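Local coordinates for lipoprotein (Mycoplasma mycoides subsp. capri, PDB 7ADK) that is a mycoplasma lipoprotein that probably acts as a peptidase of the chymotrypsin-like PA clan (DUF31 family), at residues D175-Y187 and Y699-G711. Residues are numbered along the deposited sequence; the frame is centred on the assembly and turned at random.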
loop_
_atom_site.group_PDB
_atom_site.type_symbol
_atom_site.label_atom_id
_atom_site.label_comp_id
_atom_site.label_asym_id
_atom_site.label_seq_id
_atom_site.Cartn_x
_atom_site.Cartn_y
_atom_site.Cartn_z
ATOM N N ASP B 175 -3.607 41.469 4.136
ATOM C CA ASP B 175 -2.248 41.215 3.626
ATOM C C ASP B 175 -1.490 40.222 4.525
ATOM O O ASP B 175 -1.936 39.905 5.622
ATOM C CB ASP B 175 -1.461 42.527 3.473
ATOM C CG ASP B 175 -0.954 43.130 4.785
ATOM O OD1 ASP B 175 -1.655 43.022 5.813
ATOM O OD2 ASP B 175 0.164 43.690 4.800
ATOM N N GLN B 176 -0.315 39.742 4.112
ATOM C CA GLN B 176 0.392 38.716 4.884
ATOM C C GLN B 176 0.825 39.154 6.288
ATOM O O GLN B 176 0.759 38.344 7.207
ATOM C CB GLN B 176 1.591 38.150 4.108
ATOM C CG GLN B 176 1.209 37.106 3.053
ATOM C CD GLN B 176 0.320 35.973 3.559
ATOM O OE1 GLN B 176 -0.560 35.506 2.871
ATOM N NE2 GLN B 176 0.430 35.522 4.786
ATOM N N LYS B 177 1.200 40.420 6.504
ATOM C CA LYS B 177 1.491 40.941 7.852
ATOM C C LYS B 177 0.266 40.859 8.769
ATOM O O LYS B 177 0.357 40.336 9.873
ATOM C CB LYS B 177 2.040 42.369 7.753
ATOM C CG LYS B 177 2.600 42.881 9.083
ATOM C CD LYS B 177 3.031 44.352 9.037
ATOM C CE LYS B 177 4.230 44.625 8.133
ATOM N NZ LYS B 177 4.643 46.026 8.145
ATOM N N SER B 178 -0.895 41.324 8.315
ATOM C CA SER B 178 -2.113 41.265 9.141
ATOM C C SER B 178 -2.755 39.869 9.229
ATOM O O SER B 178 -3.409 39.566 10.225
ATOM C CB SER B 178 -3.116 42.313 8.675
ATOM O OG SER B 178 -3.510 42.097 7.347
ATOM N N ARG B 179 -2.547 38.991 8.236
ATOM C CA ARG B 179 -2.809 37.543 8.333
ATOM C C ARG B 179 -1.954 36.881 9.410
ATOM O O ARG B 179 -2.501 36.155 10.229
ATOM C CB ARG B 179 -2.566 36.843 6.992
ATOM C CG ARG B 179 -3.688 37.038 5.973
ATOM C CD ARG B 179 -3.343 36.314 4.678
ATOM N NE ARG B 179 -4.383 36.448 3.656
ATOM C CZ ARG B 179 -4.248 36.138 2.385
ATOM N NH1 ARG B 179 -3.191 35.578 1.900
ATOM N NH2 ARG B 179 -5.188 36.405 1.545
ATOM N N PHE B 180 -0.656 37.183 9.469
ATOM C CA PHE B 180 0.214 36.647 10.516
ATOM C C PHE B 180 -0.234 37.048 11.922
ATOM O O PHE B 180 -0.361 36.190 12.782
ATOM C CB PHE B 180 1.665 37.074 10.320
ATOM C CG PHE B 180 2.561 36.611 11.448
ATOM C CD1 PHE B 180 3.117 35.323 11.424
ATOM C CD2 PHE B 180 2.885 37.482 12.505
ATOM C CE1 PHE B 180 4.004 34.920 12.431
ATOM C CE2 PHE B 180 3.796 37.088 13.497
ATOM C CZ PHE B 180 4.356 35.804 13.461
ATOM N N ASP B 181 -0.524 38.321 12.179
ATOM C CA ASP B 181 -0.959 38.781 13.500
ATOM C C ASP B 181 -2.236 38.078 14.007
ATOM O O ASP B 181 -2.417 37.937 15.218
ATOM C CB ASP B 181 -1.176 40.299 13.468
ATOM C CG ASP B 181 0.072 41.167 13.282
ATOM O OD1 ASP B 181 -0.108 42.378 13.019
ATOM O OD2 ASP B 181 1.213 40.697 13.468
ATOM N N TYR B 182 -3.095 37.581 13.112
ATOM C CA TYR B 182 -4.256 36.764 13.470
ATOM C C TYR B 182 -3.873 35.327 13.881
ATOM O O TYR B 182 -4.313 34.830 14.920
ATOM C CB TYR B 182 -5.234 36.774 12.294
ATOM C CG TYR B 182 -6.524 36.041 12.579
ATOM C CD1 TYR B 182 -7.559 36.702 13.259
ATOM C CD2 TYR B 182 -6.657 34.678 12.249
ATOM C CE1 TYR B 182 -8.718 36.001 13.620
ATOM C CE2 TYR B 182 -7.811 33.970 12.621
ATOM C CZ TYR B 182 -8.837 34.632 13.321
ATOM O OH TYR B 182 -9.916 33.950 13.767
ATOM N N ASP B 183 -3.034 34.667 13.082
ATOM C CA ASP B 183 -2.550 33.306 13.319
ATOM C C ASP B 183 -1.554 33.215 14.479
ATOM O O ASP B 183 -1.575 32.248 15.230
ATOM C CB ASP B 183 -1.892 32.753 12.051
ATOM C CG ASP B 183 -2.825 32.585 10.854
ATOM O OD1 ASP B 183 -4.019 32.291 11.068
ATOM O OD2 ASP B 183 -2.350 32.691 9.703
ATOM N N ASN B 184 -0.696 34.211 14.674
ATOM C CA ASN B 184 0.284 34.211 15.750
ATOM C C ASN B 184 -0.381 34.393 17.134
ATOM O O ASN B 184 0.012 33.725 18.083
ATOM C CB ASN B 184 1.345 35.265 15.424
ATOM C CG ASN B 184 2.450 35.323 16.449
ATOM O OD1 ASN B 184 3.362 34.526 16.457
ATOM N ND2 ASN B 184 2.396 36.268 17.340
ATOM N N GLU B 185 -1.457 35.184 17.270
ATOM C CA GLU B 185 -2.183 35.272 18.546
ATOM C C GLU B 185 -2.990 34.001 18.885
ATOM O O GLU B 185 -3.527 33.895 19.985
ATOM C CB GLU B 185 -3.007 36.569 18.651
ATOM C CG GLU B 185 -4.352 36.575 17.928
ATOM C CD GLU B 185 -5.338 37.669 18.370
ATOM O OE1 GLU B 185 -5.035 38.476 19.263
ATOM O OE2 GLU B 185 -6.466 37.700 17.847
ATOM N N ARG B 186 -3.075 33.034 17.966
ATOM C CA ARG B 186 -3.680 31.703 18.126
ATOM C C ARG B 186 -2.621 30.629 18.316
ATOM O O ARG B 186 -2.744 29.794 19.202
ATOM C CB ARG B 186 -4.574 31.414 16.916
ATOM C CG ARG B 186 -5.760 32.329 16.940
ATOM C CD ARG B 186 -6.672 32.349 15.746
ATOM N NE ARG B 186 -7.873 33.150 16.018
ATOM C CZ ARG B 186 -7.923 34.417 16.393
ATOM N NH1 ARG B 186 -6.905 35.217 16.311
ATOM N NH2 ARG B 186 -9.017 34.904 16.880
ATOM N N TYR B 187 -1.527 30.703 17.577
ATOM C CA TYR B 187 -0.384 29.819 17.728
ATOM C C TYR B 187 0.255 29.968 19.106
ATOM O O TYR B 187 0.583 28.990 19.760
ATOM C CB TYR B 187 0.618 30.110 16.611
ATOM C CG TYR B 187 1.632 29.010 16.423
ATOM C CD1 TYR B 187 1.270 27.877 15.680
ATOM C CD2 TYR B 187 2.917 29.102 16.993
ATOM C CE1 TYR B 187 2.186 26.831 15.502
ATOM C CE2 TYR B 187 3.839 28.061 16.808
ATOM C CZ TYR B 187 3.472 26.922 16.069
ATOM O OH TYR B 187 4.359 25.922 15.885
ATOM N N TYR B 699 1.934 27.757 5.572
ATOM C CA TYR B 699 1.513 28.752 6.570
ATOM C C TYR B 699 1.750 28.223 8.007
ATOM O O TYR B 699 0.963 28.464 8.915
ATOM C CB TYR B 699 0.059 29.208 6.296
ATOM C CG TYR B 699 -0.200 30.107 5.089
ATOM C CD1 TYR B 699 0.146 29.704 3.782
ATOM C CD2 TYR B 699 -0.855 31.345 5.263
ATOM C CE1 TYR B 699 -0.137 30.526 2.677
ATOM C CE2 TYR B 699 -1.162 32.162 4.159
ATOM C CZ TYR B 699 -0.798 31.755 2.860
ATOM O OH TYR B 699 -1.133 32.517 1.792
ATOM N N GLN B 700 2.823 27.471 8.247
ATOM C CA GLN B 700 3.295 27.108 9.589
ATOM C C GLN B 700 3.955 28.313 10.292
ATOM O O GLN B 700 4.827 28.960 9.712
ATOM C CB GLN B 700 4.262 25.915 9.487
ATOM C CG GLN B 700 4.086 24.889 10.608
ATOM C CD GLN B 700 4.639 25.320 11.946
ATOM O OE1 GLN B 700 5.792 25.663 12.096
ATOM N NE2 GLN B 700 3.851 25.304 12.986
ATOM N N ILE B 701 3.554 28.636 11.529
ATOM C CA ILE B 701 4.108 29.783 12.267
ATOM C C ILE B 701 5.462 29.455 12.906
ATOM O O ILE B 701 6.369 30.281 12.903
ATOM C CB ILE B 701 3.096 30.271 13.326
ATOM C CG1 ILE B 701 1.776 30.772 12.713
ATOM C CG2 ILE B 701 3.686 31.326 14.270
ATOM C CD1 ILE B 701 1.858 32.073 11.941
ATOM N N GLY B 702 5.624 28.251 13.452
ATOM C CA GLY B 702 6.769 27.883 14.280
ATOM C C GLY B 702 8.109 27.972 13.573
ATOM O O GLY B 702 9.049 28.548 14.109
ATOM N N TYR B 703 8.218 27.405 12.376
ATOM C CA TYR B 703 9.451 27.432 11.588
ATOM C C TYR B 703 9.712 28.752 10.841
ATOM O O TYR B 703 10.853 29.007 10.458
ATOM C CB TYR B 703 9.430 26.261 10.605
ATOM C CG TYR B 703 9.602 24.884 11.208
ATOM C CD1 TYR B 703 10.715 24.623 12.019
ATOM C CD2 TYR B 703 8.710 23.845 10.906
ATOM C CE1 TYR B 703 10.929 23.344 12.553
ATOM C CE2 TYR B 703 8.921 22.558 11.432
ATOM C CZ TYR B 703 10.024 22.306 12.269
ATOM O OH TYR B 703 10.207 21.080 12.816
ATOM N N ARG B 704 8.699 29.590 10.596
ATOM C CA ARG B 704 8.851 30.831 9.825
ATOM C C ARG B 704 9.688 31.880 10.559
ATOM O O ARG B 704 9.387 32.248 11.690
ATOM C CB ARG B 704 7.464 31.386 9.479
ATOM C CG ARG B 704 7.489 32.453 8.377
ATOM C CD ARG B 704 6.201 33.275 8.359
ATOM N NE ARG B 704 4.998 32.434 8.348
ATOM C CZ ARG B 704 3.755 32.837 8.196
ATOM N NH1 ARG B 704 3.436 34.055 7.905
ATOM N NH2 ARG B 704 2.781 31.992 8.310
ATOM N N SER B 705 10.659 32.464 9.865
ATOM C CA SER B 705 11.411 33.642 10.325
ATOM C C SER B 705 10.870 34.933 9.715
ATOM O O SER B 705 10.645 35.899 10.443
ATOM C CB SER B 705 12.908 33.498 10.033
ATOM O OG SER B 705 13.684 34.594 10.466
ATOM N N PHE B 706 10.689 34.988 8.392
ATOM C CA PHE B 706 10.297 36.209 7.694
ATOM C C PHE B 706 8.777 36.319 7.653
ATOM O O PHE B 706 8.088 35.626 6.914
ATOM C CB PHE B 706 10.927 36.234 6.307
ATOM C CG PHE B 706 12.437 36.223 6.357
ATOM C CD1 PHE B 706 13.145 37.355 6.803
ATOM C CD2 PHE B 706 13.135 35.048 6.034
ATOM C CE1 PHE B 706 14.540 37.296 6.913
ATOM C CE2 PHE B 706 14.532 35.005 6.114
ATOM C CZ PHE B 706 15.236 36.132 6.559
ATOM N N ILE B 707 8.234 37.172 8.504
ATOM C CA ILE B 707 6.844 37.075 8.937
ATOM C C ILE B 707 5.795 37.329 7.849
ATOM O O ILE B 707 4.836 36.576 7.733
ATOM C CB ILE B 707 6.707 37.959 10.186
ATOM C CG1 ILE B 707 7.425 37.309 11.390
ATOM C CG2 ILE B 707 5.268 38.302 10.509
ATOM C CD1 ILE B 707 7.286 35.809 11.595
ATOM N N ASP B 708 5.998 38.323 6.997
ATOM C CA ASP B 708 5.154 38.593 5.832
ATOM C C ASP B 708 5.468 37.689 4.615
ATOM O O ASP B 708 5.018 37.967 3.502
ATOM C CB ASP B 708 5.174 40.095 5.506
ATOM C CG ASP B 708 6.519 40.690 5.078
ATOM O OD1 ASP B 708 7.584 40.064 5.238
ATOM O OD2 ASP B 708 6.510 41.835 4.583
ATOM N N LYS B 709 6.222 36.595 4.820
ATOM C CA LYS B 709 6.677 35.638 3.801
ATOM C C LYS B 709 6.408 34.201 4.273
ATOM O O LYS B 709 7.332 33.521 4.721
ATOM C CB LYS B 709 8.179 35.798 3.522
ATOM C CG LYS B 709 8.755 37.178 3.258
ATOM C CD LYS B 709 8.594 37.718 1.864
ATOM C CE LYS B 709 9.637 38.807 1.674
ATOM N NZ LYS B 709 9.684 39.371 0.326
ATOM N N PRO B 710 5.163 33.699 4.216
ATOM C CA PRO B 710 4.869 32.352 4.683
ATOM C C PRO B 710 5.767 31.304 4.028
ATOM O O PRO B 710 6.019 31.344 2.826
ATOM C CB PRO B 710 3.380 32.104 4.466
ATOM C CG PRO B 710 2.953 33.212 3.518
ATOM C CD PRO B 710 3.948 34.343 3.767
ATOM N N GLY B 711 6.311 30.426 4.857
ATOM C CA GLY B 711 7.298 29.416 4.523
ATOM C C GLY B 711 8.701 29.865 4.123
ATOM O O GLY B 711 9.425 29.034 3.574
#
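Gln700 gives its side-chain NE2 to two acceptors, Tyr187 OH across the contact and the backbone carbonyl of Val251. The bond from Gln700 NE2 to Tyr187 OH, 3.0 Å and fairly straight at 163°, lies in the amide plane. At the other end of that amide, Gln700 OE1 accepts from Tyr703 N at 3.0 Å, nearly along the C=O axis; the amide's orientation is thus defined by bonds at both ends. Glutamine suits the place because it can donate and accept at once. Gly702, lacking a side chain, lets Tyr187 OH come to 3.5 Å from its CA.

Two isoleucines of the loop pack on Phe180 and Tyr187, their branched chains suited to CH-pi contacts. Ile701 sets its CB over a face of the Tyr187 ring, 3.8 Å from the centroid; with CG1 beside the backbone N (chi1 -62°) and a second bend at chi2, its CD1 reaches Phe180. That flat ring offers two faces: Ile707 CG2 lies over one, 3.4 Å from the centroid, and Asn184 CB, a turn further along the helix, backs the other. Arg704 turns a guanidinium face to Phe180 CD1 and donates from NH1 to Ile707 O at 2.9 Å, tying itself to the type I turn from Phe706 to Lys709. Near the helix start, Gln176 packs its amide on the Pro710 ring, and its OE1 accepts from Arg179 NH1 at 2.8 Å.

Asp183 lays its CB against Ile701 CD1, while its buried carboxylate is hydrogen-bonded to Tyr161 and to Tyr171 of helix 165-173. Helix 176-192 thus lies against the loop between helix 688-691 and strand 712-714, where Tyr703 also touches strand 783-792 and helix 715-719.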